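Local coordinates for putative uncharacterized protein (Streptococcus mutans, PDB 3BGK) that probably dehydrates the S-form of hydrated NAD(P)H at the expense of ADP, repairing the damaged cofactor as a homotetramer of ribokinase-like subunits, at residues I181-H186 and A211-E216; A205-L210 and Q232-I237; I218-A221 and K227-Q230; G259-F264 and F269-A274. All coordinates share one frame; numbering follows the deposited sequence.

Contact 1: residues I181-H186 and A211-E216; sequences IILTPH and AHFPKE. With PO4 (phosphate ion), chain B.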
loop_
_atom_site.group_PDB
_atom_site.type_symbol
_atom_site.label_atom_id
_atom_site.label_comp_id
_atom_site.label_asym_id
_atom_site.label_seq_id
_atom_site.Cartn_x
_atom_site.Cartn_y
_atom_site.Cartn_z
ATOM N N ILE A 181 4.787 -34.947 2.111
ATOM C CA ILE A 181 5.847 -33.970 2.360
ATOM C C ILE A 181 6.343 -33.396 1.040
ATOM O O ILE A 181 6.607 -34.150 0.098
ATOM C CB ILE A 181 7.051 -34.642 3.067
ATOM C CG1 ILE A 181 6.619 -35.321 4.372
ATOM C CG2 ILE A 181 8.210 -33.646 3.275
ATOM C CD1 ILE A 181 6.586 -34.406 5.607
ATOM N N ILE A 182 6.455 -32.069 0.974
ATOM C CA ILE A 182 7.109 -31.396 -0.150
ATOM C C ILE A 182 8.298 -30.589 0.374
ATOM O O ILE A 182 8.156 -29.794 1.302
ATOM C CB ILE A 182 6.147 -30.472 -0.951
ATOM C CG1 ILE A 182 4.897 -31.238 -1.410
ATOM C CG2 ILE A 182 6.872 -29.847 -2.143
ATOM C CD1 ILE A 182 3.863 -30.392 -2.145
ATOM N N LEU A 183 9.471 -30.815 -0.212
ATOM C CA LEU A 183 10.666 -30.067 0.154
ATOM C C LEU A 183 11.025 -29.091 -0.961
ATOM O O LEU A 183 11.097 -29.470 -2.126
ATOM C CB LEU A 183 11.845 -31.011 0.436
ATOM C CG LEU A 183 11.687 -32.193 1.402
ATOM C CD1 LEU A 183 12.805 -33.191 1.182
ATOM C CD2 LEU A 183 11.623 -31.758 2.867
ATOM N N THR A 184 11.246 -27.832 -0.598
ATOM C CA THR A 184 11.615 -26.801 -1.566
ATOM C C THR A 184 12.906 -26.075 -1.149
ATOM O O THR A 184 12.879 -24.886 -0.824
ATOM C CB THR A 184 10.458 -25.797 -1.787
ATOM O OG1 THR A 184 9.977 -25.324 -0.523
ATOM C CG2 THR A 184 9.311 -26.458 -2.521
ATOM N N PRO A 185 14.048 -26.789 -1.157
ATOM C CA PRO A 185 15.290 -26.187 -0.705
ATOM C C PRO A 185 16.111 -25.556 -1.827
ATOM O O PRO A 185 15.993 -25.958 -2.984
ATOM C CB PRO A 185 16.049 -27.383 -0.134
ATOM C CG PRO A 185 15.579 -28.552 -0.948
ATOM C CD PRO A 185 14.252 -28.192 -1.567
ATOM N N HIS A 186 16.943 -24.581 -1.469
ATOM C CA HIS A 186 17.956 -24.038 -2.378
ATOM C C HIS A 186 19.106 -25.033 -2.556
ATOM O O HIS A 186 19.218 -26.001 -1.798
ATOM C CB HIS A 186 18.483 -22.696 -1.859
ATOM C CG HIS A 186 17.560 -21.547 -2.117
ATOM N ND1 HIS A 186 17.188 -21.160 -3.388
ATOM C CD2 HIS A 186 16.939 -20.693 -1.268
ATOM C CE1 HIS A 186 16.372 -20.123 -3.311
ATOM N NE2 HIS A 186 16.206 -19.818 -2.035
ATOM N N ALA A 211 15.654 -41.362 -1.581
ATOM C CA ALA A 211 15.335 -42.676 -1.018
ATOM C C ALA A 211 15.946 -42.799 0.386
ATOM O O ALA A 211 16.964 -43.467 0.598
ATOM C CB ALA A 211 15.828 -43.784 -1.939
ATOM N N HIS A 212 15.300 -42.133 1.335
ATOM C CA HIS A 212 15.815 -41.923 2.678
ATOM C C HIS A 212 14.717 -41.156 3.387
ATOM O O HIS A 212 14.619 -41.156 4.617
ATOM C CB HIS A 212 17.076 -41.059 2.622
ATOM C CG HIS A 212 18.205 -41.567 3.464
ATOM N ND1 HIS A 212 19.227 -42.336 2.949
ATOM C CD2 HIS A 212 18.481 -41.405 4.781
ATOM C CE1 HIS A 212 20.082 -42.631 3.913
ATOM N NE2 HIS A 212 19.652 -42.079 5.035
ATOM N N PHE A 213 13.898 -40.490 2.575
ATOM C CA PHE A 213 12.661 -39.854 3.004
ATOM C C PHE A 213 11.523 -40.764 2.553
ATOM O O PHE A 213 11.723 -41.585 1.654
ATOM C CB PHE A 213 12.529 -38.476 2.347
ATOM C CG PHE A 213 13.674 -37.547 2.646
ATOM C CD1 PHE A 213 13.530 -36.529 3.570
ATOM C CD2 PHE A 213 14.899 -37.694 2.003
ATOM C CE1 PHE A 213 14.584 -35.670 3.853
ATOM C CE2 PHE A 213 15.958 -36.842 2.280
ATOM C CZ PHE A 213 15.800 -35.830 3.204
ATOM N N PRO A 214 10.335 -40.649 3.182
ATOM C CA PRO A 214 9.156 -41.412 2.746
ATOM C C PRO A 214 8.940 -41.419 1.230
ATOM O O PRO A 214 9.284 -40.452 0.548
ATOM C CB PRO A 214 8.006 -40.690 3.446
ATOM C CG PRO A 214 8.614 -40.216 4.717
ATOM C CD PRO A 214 10.033 -39.832 4.374
ATOM N N LYS A 215 8.358 -42.507 0.728
ATOM C CA LYS A 215 8.233 -42.760 -0.713
ATOM C C LYS A 215 7.523 -41.660 -1.514
ATOM O O LYS A 215 7.872 -41.409 -2.673
ATOM C CB LYS A 215 7.546 -44.111 -0.958
ATOM N N GLU A 216 6.544 -41.008 -0.894
ATOM C CA GLU A 216 5.709 -40.019 -1.583
ATOM C C GLU A 216 6.319 -38.606 -1.594
ATOM O O GLU A 216 5.811 -37.709 -2.270
ATOM C CB GLU A 216 4.300 -39.991 -0.973
ATOM C CG GLU A 216 3.531 -41.322 -1.041
ATOM C CD GLU A 216 3.765 -42.235 0.169
ATOM O OE1 GLU A 216 4.934 -42.445 0.568
ATOM O OE2 GLU A 216 2.770 -42.754 0.718
HETATM P P PO4 B . 14.575 -16.207 -2.831
HETATM O O1 PO4 B . 15.160 -14.812 -2.884
HETATM O O2 PO4 B . 15.460 -17.046 -1.933
HETATM O O3 PO4 B . 13.183 -16.173 -2.240
HETATM O O4 PO4 B . 14.512 -16.810 -4.221
#
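Leu183 and Phe213 make the one close apolar touch between strand 181-184 and the loop 211-216. The methyl CD1 of Leu183 lies over one face of the Phe213 ring, 4.0 Å above its plane and displaced toward the rim, with CE1 of Phe213 its nearest ring atom at 4.1 Å. With CG of Phe213 anti to its own carbonyl carbon (chi1 -58°), the ring reaches over the end of the leucine. Leu183 also packs on Ile165 and Leu168 of helix 163-170, so the phenylalanine adds to an apolar layer on that side of the sheet. Ile181 and Glu216 are only loosely apposed, backbone to backbone.

The loop connects helix 203-210 to strand 218-221, the neighbour of strand 181-184 in the central sheet of this alpha/beta three-layer sandwich, and it turns back beside the sheet before the chain re-enters it.

Polar contacts lie at the other end of the strand. NE2 of His186, a residue predicted to bind (6S)-NADPHX, donates to O2 of a phosphate ion at 2.9 Å through a bent bond (N-H...O 138°). The phosphate, probably from the crystallisation liquor, also accepts from the backbone N of Gly248, Gly250 and Asp251.

Contact 2: residues A205-L210 and Q232-I237; sequences ATQTAL and QKIGHI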
loop_
_atom_site.group_PDB
_atom_site.type_symbol
_atom_site.label_atom_id
_atom_site.label_comp_id
_atom_site.label_asym_id
_atom_site.label_seq_id
_atom_site.Cartn_x
_atom_site.Cartn_y
_atom_site.Cartn_z
ATOM N N ALA A 205 22.637 -38.583 -7.808
ATOM C CA ALA A 205 22.973 -38.410 -6.393
ATOM C C ALA A 205 21.801 -37.856 -5.575
ATOM O O ALA A 205 21.547 -38.313 -4.456
ATOM C CB ALA A 205 24.203 -37.520 -6.247
ATOM N N THR A 206 21.102 -36.869 -6.140
ATOM C CA THR A 206 19.903 -36.282 -5.530
ATOM C C THR A 206 18.790 -37.328 -5.419
ATOM O O THR A 206 18.123 -37.435 -4.390
ATOM C CB THR A 206 19.411 -35.055 -6.344
ATOM O OG1 THR A 206 20.342 -33.974 -6.198
ATOM C CG2 THR A 206 18.044 -34.593 -5.880
ATOM N N GLN A 207 18.623 -38.101 -6.490
ATOM C CA GLN A 207 17.633 -39.169 -6.580
ATOM C C GLN A 207 17.831 -40.244 -5.511
ATOM O O GLN A 207 16.865 -40.764 -4.953
ATOM C CB GLN A 207 17.714 -39.806 -7.964
ATOM C CG GLN A 207 16.503 -40.598 -8.365
ATOM C CD GLN A 207 16.693 -41.285 -9.693
ATOM O OE1 GLN A 207 17.520 -42.192 -9.824
ATOM N NE2 GLN A 207 15.920 -40.866 -10.691
ATOM N N THR A 208 19.091 -40.570 -5.240
ATOM C CA THR A 208 19.436 -41.603 -4.274
ATOM C C THR A 208 19.328 -41.076 -2.840
ATOM O O THR A 208 18.964 -41.818 -1.924
ATOM C CB THR A 208 20.843 -42.182 -4.573
ATOM O OG1 THR A 208 20.851 -42.740 -5.895
ATOM C CG2 THR A 208 21.226 -43.273 -3.570
ATOM N N ALA A 209 19.633 -39.794 -2.653
ATOM C CA ALA A 209 19.500 -39.155 -1.341
ATOM C C ALA A 209 18.033 -38.980 -0.928
ATOM O O ALA A 209 17.735 -38.803 0.257
ATOM C CB ALA A 209 20.225 -37.817 -1.323
ATOM N N LEU A 210 17.131 -39.033 -1.908
ATOM C CA LEU A 210 15.695 -38.930 -1.659
ATOM C C LEU A 210 15.155 -40.233 -1.077
ATOM O O LEU A 210 14.297 -40.215 -0.193
ATOM C CB LEU A 210 14.949 -38.586 -2.950
ATOM C CG LEU A 210 13.896 -37.474 -2.971
ATOM C CD1 LEU A 210 13.108 -37.567 -4.259
ATOM C CD2 LEU A 210 12.952 -37.512 -1.778
ATOM N N GLN A 232 11.095 -42.277 -8.519
ATOM C CA GLN A 232 11.943 -42.444 -9.701
ATOM C C GLN A 232 11.568 -41.464 -10.816
ATOM O O GLN A 232 11.967 -41.641 -11.967
ATOM C CB GLN A 232 11.880 -43.897 -10.206
ATOM C CG GLN A 232 12.487 -44.938 -9.249
ATOM C CD GLN A 232 13.987 -44.746 -9.024
ATOM O OE1 GLN A 232 14.470 -44.821 -7.891
ATOM N NE2 GLN A 232 14.728 -44.490 -10.104
ATOM N N LYS A 233 10.808 -40.428 -10.464
ATOM C CA LYS A 233 10.355 -39.428 -11.431
ATOM C C LYS A 233 11.181 -38.149 -11.327
ATOM O O LYS A 233 11.451 -37.660 -10.227
ATOM C CB LYS A 233 8.869 -39.106 -11.229
ATOM C CG LYS A 233 7.933 -40.307 -11.355
ATOM C CD LYS A 233 6.468 -39.883 -11.457
ATOM C CE LYS A 233 5.797 -39.769 -10.089
ATOM N NZ LYS A 233 4.337 -39.439 -10.216
ATOM N N ILE A 234 11.593 -37.623 -12.477
ATOM C CA ILE A 234 12.248 -36.322 -12.538
ATOM C C ILE A 234 11.577 -35.472 -13.611
ATOM O O ILE A 234 11.502 -35.869 -14.771
ATOM C CB ILE A 234 13.771 -36.427 -12.812
ATOM C CG1 ILE A 234 14.436 -37.422 -11.849
ATOM C CG2 ILE A 234 14.437 -35.046 -12.703
ATOM C CD1 ILE A 234 15.789 -37.940 -12.321
ATOM N N GLY A 235 11.084 -34.306 -13.206
ATOM C CA GLY A 235 10.451 -33.370 -14.125
ATOM C C GLY A 235 11.353 -32.191 -14.411
ATOM O O GLY A 235 11.938 -31.623 -13.495
ATOM N N HIS A 236 11.481 -31.832 -15.685
ATOM C CA HIS A 236 12.292 -30.684 -16.089
ATOM C C HIS A 236 11.394 -29.595 -16.673
ATOM O O HIS A 236 10.500 -29.884 -17.463
ATOM C CB HIS A 236 13.351 -31.087 -17.136
ATOM C CG HIS A 236 14.266 -32.194 -16.698
ATOM N ND1 HIS A 236 14.011 -33.523 -16.965
ATOM C CD2 HIS A 236 15.443 -32.166 -16.024
ATOM C CE1 HIS A 236 14.985 -34.266 -16.469
ATOM N NE2 HIS A 236 15.864 -33.469 -15.890
ATOM N N ILE A 237 11.631 -28.347 -16.286
ATOM C CA ILE A 237 10.970 -27.217 -16.945
ATOM C C ILE A 237 11.923 -26.554 -17.940
ATOM O O ILE A 237 13.091 -26.323 -17.615
ATOM C CB ILE A 237 10.428 -26.166 -15.940
ATOM C CG1 ILE A 237 11.525 -25.728 -14.957
ATOM C CG2 ILE A 237 9.214 -26.715 -15.208
ATOM C CD1 ILE A 237 11.379 -24.307 -14.454
HETATM O O HOH W 1 13.669 -39.383 -8.980
#
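Gln207 reaches from helix 203-210 to the start of strand 233-237, where its amide meets Gln232 and Ile234. Its CB points toward the strand, and CG continues away from the helix, anti to the backbone N (chi1 -161°). The chain stays extended through chi2, which carries the amide across to the strand while CB and CG themselves make no close contact there. At CD the approach begins: Gln232 NE2 is 3.8 Å from Gln207 CD and 3.6 Å from Gln207 OE1, too far for a hydrogen bond. The two side chains cross at about a right angle, their amide planes 58° apart. Gln232 starts off pointing away from the helix, and the bend at its chi2 (-64°) helps bring its amide back.

The other branch of the Gln207 amide does more. NE2 lies 3.4 Å from the terminal methyl CD1 of Ile234 and also donates to a water at 3.2 Å. That water in turn donates to Lys233 O at 3.1 Å, making a one-water bridge from the helix side chain to the strand backbone.

This is a surface contact of an outer helix with strand 233-237, which lies next to the short strand 36-37 at one border of the sheet. Deeper in, Thr206 and Leu210 of the same helix pack on Tyr229, as does Ile234. With no direct hydrogen bond between the segments, the polar link depends on the water, which takes a hydrogen bond from Gln207 NE2, while Ile234 CD1 only packs against that nitrogen.

Contact 3: residues I218-A221 and K227-Q230; sequences ILVA and KIYQ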
loop_
_atom_site.group_PDB
_atom_site.type_symbol
_atom_site.label_atom_id
_atom_site.label_comp_id
_atom_site.label_asym_id
_atom_site.label_seq_id
_atom_site.Cartn_x
_atom_site.Cartn_y
_atom_site.Cartn_z
ATOM N N ILE A 218 8.002 -35.278 -2.275
ATOM C CA ILE A 218 8.332 -34.522 -3.473
ATOM C C ILE A 218 9.435 -33.534 -3.125
ATOM O O ILE A 218 9.373 -32.863 -2.097
ATOM C CB ILE A 218 7.101 -33.772 -4.041
ATOM C CG1 ILE A 218 5.971 -34.759 -4.351
ATOM C CG2 ILE A 218 7.470 -32.988 -5.296
ATOM C CD1 ILE A 218 4.591 -34.157 -4.255
ATOM N N LEU A 219 10.457 -33.478 -3.970
ATOM C CA LEU A 219 11.510 -32.498 -3.824
ATOM C C LEU A 219 11.476 -31.556 -5.015
ATOM O O LEU A 219 11.470 -31.989 -6.168
ATOM C CB LEU A 219 12.875 -33.177 -3.719
ATOM C CG LEU A 219 14.129 -32.298 -3.661
ATOM C CD1 LEU A 219 14.333 -31.756 -2.265
ATOM C CD2 LEU A 219 15.337 -33.096 -4.099
ATOM N N VAL A 220 11.434 -30.264 -4.721
ATOM C CA VAL A 220 11.511 -29.239 -5.741
ATOM C C VAL A 220 12.900 -28.629 -5.619
ATOM O O VAL A 220 13.161 -27.835 -4.717
ATOM C CB VAL A 220 10.410 -28.160 -5.564
ATOM C CG1 VAL A 220 10.485 -27.125 -6.669
ATOM C CG2 VAL A 220 9.028 -28.795 -5.534
ATOM N N ALA A 221 13.797 -29.025 -6.516
ATOM C CA ALA A 221 15.183 -28.577 -6.455
ATOM C C ALA A 221 15.351 -27.208 -7.113
ATOM O O ALA A 221 15.810 -27.107 -8.254
ATOM C CB ALA A 221 16.118 -29.617 -7.083
ATOM N N LYS A 227 14.112 -28.618 -10.939
ATOM C CA LYS A 227 13.642 -29.959 -11.264
ATOM C C LYS A 227 12.785 -30.466 -10.126
ATOM O O LYS A 227 13.017 -30.119 -8.968
ATOM C CB LYS A 227 14.812 -30.923 -11.482
ATOM C CG LYS A 227 15.780 -30.506 -12.573
ATOM C CD LYS A 227 16.864 -31.547 -12.768
ATOM C CE LYS A 227 18.082 -30.947 -13.451
ATOM N NZ LYS A 227 17.732 -30.301 -14.754
ATOM N N ILE A 228 11.801 -31.296 -10.463
ATOM C CA ILE A 228 10.888 -31.865 -9.477
ATOM C C ILE A 228 11.126 -33.377 -9.349
ATOM O O ILE A 228 11.052 -34.120 -10.329
ATOM C CB ILE A 228 9.394 -31.553 -9.807
ATOM C CG1 ILE A 228 9.207 -30.092 -10.228
ATOM C CG2 ILE A 228 8.505 -31.824 -8.612
ATOM C CD1 ILE A 228 9.379 -29.838 -11.725
ATOM N N TYR A 229 11.427 -33.814 -8.131
ATOM C CA TYR A 229 11.731 -35.210 -7.855
ATOM C C TYR A 229 10.660 -35.851 -6.972
ATOM O O TYR A 229 10.240 -35.263 -5.974
ATOM C CB TYR A 229 13.067 -35.325 -7.124
ATOM C CG TYR A 229 14.293 -34.859 -7.869
ATOM C CD1 TYR A 229 14.681 -33.514 -7.861
ATOM C CD2 TYR A 229 15.104 -35.772 -8.541
ATOM C CE1 TYR A 229 15.827 -33.090 -8.528
ATOM C CE2 TYR A 229 16.253 -35.358 -9.210
ATOM C CZ TYR A 229 16.608 -34.022 -9.198
ATOM O OH TYR A 229 17.747 -33.630 -9.864
ATOM N N GLN A 230 10.233 -37.056 -7.349
ATOM C CA GLN A 230 9.470 -37.949 -6.469
ATOM C C GLN A 230 9.692 -39.392 -6.907
ATOM O O GLN A 230 9.421 -39.744 -8.055
ATOM C CB GLN A 230 7.970 -37.636 -6.470
ATOM C CG GLN A 230 7.193 -38.440 -5.430
ATOM C CD GLN A 230 5.712 -38.577 -5.738
ATOM O OE1 GLN A 230 5.316 -38.786 -6.885
ATOM N NE2 GLN A 230 4.885 -38.475 -4.707
#
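Leu219 and Tyr229 form the hydrogen-bonded pair at the heart of this antiparallel beta hairpin, each supplying a donor and an acceptor to the other. Leu219 N donates to Tyr229 O at 2.7 Å, and Tyr229 N returns a bond of the same length to Leu219 O. Both are nearly straight (169° and 177° at the hydrogen), and both donors lie in the carbonyl plane. Ala221 N donates to Lys227 O at 2.8 Å, a less straight bond. Each carbonyl of the central pair also receives a CA-H...O contact: Tyr229 O from Ile218 CA at 3.2 Å, Leu219 O from Ile228 CA.

Val220 and Ile228 form the non-hydrogen-bonded pair. Their backbone polar groups point outward, where Val220 bonds to Leu183 of strand 181-184 and Ile228 to Gly235 of strand 233-237. The amide of Gln230 has its partner outside the hairpin: NE2 donates to Glu216 O, while the side chain, from CG to NE2, runs past Ile218 CG1.

Leu219 and Tyr229 lie side by side on one face, with Leu219 CD2 3.8 Å from Tyr229 CD1. Ala221 CB meets the ring edge farther along, 3.8 Å from Tyr229 CE1. On the other face Ile218 CG2 packs against Ile228 CG2 at 3.7 Å; Ile228 CG2 stands anti to its backbone N, the position that carries it to Ile218. The connecting turn holds Lys222 to Thr226, predicted to bind AMP. Because Leu219 and Tyr229 satisfy each other while Val220 and Ile228 bond to the flanking strands, hydrogen bonding continues across the sheet.

Contact 4: residues G259-F264 and F269-A274; sequences GFVAQF and FEVAAA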
loop_
_atom_site.group_PDB
_atom_site.type_symbol
_atom_site.label_atom_id
_atom_site.label_comp_id
_atom_site.label_asym_id
_atom_site.label_seq_id
_atom_site.Cartn_x
_atom_site.Cartn_y
_atom_site.Cartn_z
ATOM N N GLY A 259 -0.702 -23.138 -2.915
ATOM C CA GLY A 259 -2.032 -22.825 -3.416
ATOM C C GLY A 259 -2.552 -23.912 -4.343
ATOM O O GLY A 259 -3.754 -24.239 -4.328
ATOM N N PHE A 260 -1.649 -24.478 -5.147
ATOM C CA PHE A 260 -2.010 -25.562 -6.053
ATOM C C PHE A 260 -2.445 -26.809 -5.287
ATOM O O PHE A 260 -3.534 -27.337 -5.536
ATOM C CB PHE A 260 -0.864 -25.874 -7.021
ATOM C CG PHE A 260 -0.894 -25.060 -8.294
ATOM C CD1 PHE A 260 -0.887 -23.665 -8.255
ATOM C CD2 PHE A 260 -0.908 -25.692 -9.532
ATOM C CE1 PHE A 260 -0.907 -22.911 -9.426
ATOM C CE2 PHE A 260 -0.925 -24.954 -10.718
ATOM C CZ PHE A 260 -0.921 -23.557 -10.667
ATOM N N VAL A 261 -1.613 -27.253 -4.341
ATOM C CA VAL A 261 -1.870 -28.490 -3.595
ATOM C C VAL A 261 -3.126 -28.390 -2.723
ATOM O O VAL A 261 -3.771 -29.401 -2.431
ATOM C CB VAL A 261 -0.645 -28.970 -2.754
ATOM C CG1 VAL A 261 0.555 -29.243 -3.650
ATOM C CG2 VAL A 261 -0.284 -27.965 -1.670
ATOM N N ALA A 262 -3.473 -27.162 -2.344
ATOM C CA ALA A 262 -4.678 -26.880 -1.562
ATOM C C ALA A 262 -5.977 -27.185 -2.314
ATOM O O ALA A 262 -6.952 -27.614 -1.711
ATOM C CB ALA A 262 -4.666 -25.431 -1.089
ATOM N N GLN A 263 -5.977 -26.976 -3.628
ATOM C CA GLN A 263 -7.199 -27.064 -4.436
ATOM C C GLN A 263 -7.233 -28.225 -5.433
ATOM O O GLN A 263 -8.318 -28.672 -5.808
ATOM C CB GLN A 263 -7.457 -25.733 -5.169
ATOM C CG GLN A 263 -6.351 -25.333 -6.150
ATOM C CD GLN A 263 -6.318 -23.848 -6.456
ATOM O OE1 GLN A 263 -7.179 -23.319 -7.155
ATOM N NE2 GLN A 263 -5.299 -23.172 -5.954
ATOM N N PHE A 264 -6.066 -28.695 -5.881
ATOM C CA PHE A 264 -6.008 -29.804 -6.852
ATOM C C PHE A 264 -5.526 -31.095 -6.179
ATOM O O PHE A 264 -4.347 -31.218 -5.837
ATOM C CB PHE A 264 -5.113 -29.462 -8.052
ATOM C CG PHE A 264 -5.445 -28.155 -8.717
ATOM C CD1 PHE A 264 -6.654 -27.976 -9.381
ATOM C CD2 PHE A 264 -4.530 -27.101 -8.698
ATOM C CE1 PHE A 264 -6.957 -26.760 -10.006
ATOM C CE2 PHE A 264 -4.821 -25.876 -9.325
ATOM C CZ PHE A 264 -6.034 -25.709 -9.978
ATOM N N PHE A 269 2.559 -35.086 -7.284
ATOM C CA PHE A 269 3.753 -34.750 -8.060
ATOM C C PHE A 269 3.425 -33.834 -9.243
ATOM O O PHE A 269 4.143 -32.867 -9.499
ATOM C CB PHE A 269 4.471 -36.010 -8.563
ATOM C CG PHE A 269 5.570 -35.725 -9.560
ATOM C CD1 PHE A 269 6.874 -35.494 -9.133
ATOM C CD2 PHE A 269 5.295 -35.676 -10.924
ATOM C CE1 PHE A 269 7.885 -35.226 -10.047
ATOM C CE2 PHE A 269 6.297 -35.405 -11.848
ATOM C CZ PHE A 269 7.598 -35.180 -11.407
ATOM N N GLU A 270 2.354 -34.144 -9.963
ATOM C CA GLU A 270 1.998 -33.366 -11.143
ATOM C C GLU A 270 1.438 -31.996 -10.760
ATOM O O GLU A 270 1.663 -31.003 -11.466
ATOM C CB GLU A 270 1.027 -34.139 -12.031
ATOM C CG GLU A 270 1.598 -35.468 -12.552
ATOM C CD GLU A 270 0.782 -36.065 -13.691
ATOM O OE1 GLU A 270 -0.474 -35.985 -13.650
ATOM O OE2 GLU A 270 1.403 -36.614 -14.630
ATOM N N VAL A 271 0.730 -31.959 -9.629
ATOM C CA VAL A 271 0.159 -30.729 -9.079
ATOM C C VAL A 271 1.259 -29.736 -8.702
ATOM O O VAL A 271 1.194 -28.560 -9.067
ATOM C CB VAL A 271 -0.770 -31.014 -7.859
ATOM C CG1 VAL A 271 -1.093 -29.729 -7.111
ATOM C CG2 VAL A 271 -2.051 -31.686 -8.308
ATOM N N ALA A 272 2.265 -30.217 -7.981
ATOM C CA ALA A 272 3.418 -29.399 -7.624
ATOM C C ALA A 272 4.226 -29.029 -8.867
ATOM O O ALA A 272 4.713 -27.902 -8.981
ATOM C CB ALA A 272 4.288 -30.118 -6.609
ATOM N N ALA A 273 4.348 -29.974 -9.800
ATOM C CA ALA A 273 5.048 -29.731 -11.062
ATOM C C ALA A 273 4.397 -28.599 -11.846
ATOM O O ALA A 273 5.088 -27.695 -12.321
ATOM C CB ALA A 273 5.112 -30.999 -11.905
ATOM N N ALA A 274 3.071 -28.653 -11.973
ATOM C CA ALA A 274 2.304 -27.591 -12.630
ATOM C C ALA A 274 2.556 -26.216 -11.979
ATOM O O ALA A 274 2.849 -25.239 -12.674
ATOM C CB ALA A 274 0.823 -27.929 -12.646
#
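A buried packing of largely apolar side chains, some of them against backbone of the other helix, joins the C-terminal part of helix 249-263 to the beginning of helix 268-287. The short connection reverses the chain: the helical segments run 143° apart, and their axes approach to 8.9 Å. No hydrogen bond crosses the interface.

Val271 is the central residue of the interface; its two methyls divide the work. CG1, anti to the backbone N (chi1 167°), lies over the backbone between Phe260 and Val261, 3.7 Å from Phe260 C, and meets Val261 CG1 at 3.9 Å. CG2 turns to Phe264, whose CB is 3.8 Å away and whose O is also close. Phe260 follows the second helix one turn further: its CD2 nears Val271 O, and CE2 comes within 4.0 Å of Ala274 CB. The small alanine methyl lets the ring come near the helix backbone. Within the first segment, Phe264 CE2 lies over one face of the Phe260 ring, 3.9 Å above its plane and offset toward the rim.

Phe260 O accepts from both Gln263 N and Phe264 N. The side chain of Gln263 is held from outside the two segments: NE2 donates to Ser84 O, while OE1 accepts from Arg49.

Helix 39-45 borders the pair, with Ile45 against both Phe264 and Ala274. Phe269 leans the other way, onto Ile228 and Gln230 of strand 227-230, and Tyr291 of a second subunit packs on Gln263 and Phe264.

Overall arrangement
Following the chain, strand 181-184 opens contact 1, which closes at the loop 211-216 after an excursion through helices 189-192 and 203-210. Contact 2 starts on the latter helix before that closure and ends on strand 233-237, so contacts 1 and 2 cross. The hairpin of contact 3 falls wholly within the span of contact 2; its two strands lie between those of contacts 1 and 2 in the sheet. Contact 4 follows in series and closes a short helix-helix connection. Phe269 brings it against contacts 2 and 3, and Val261 meets Ile182 of contact 1, tying the helical layer to the sheet.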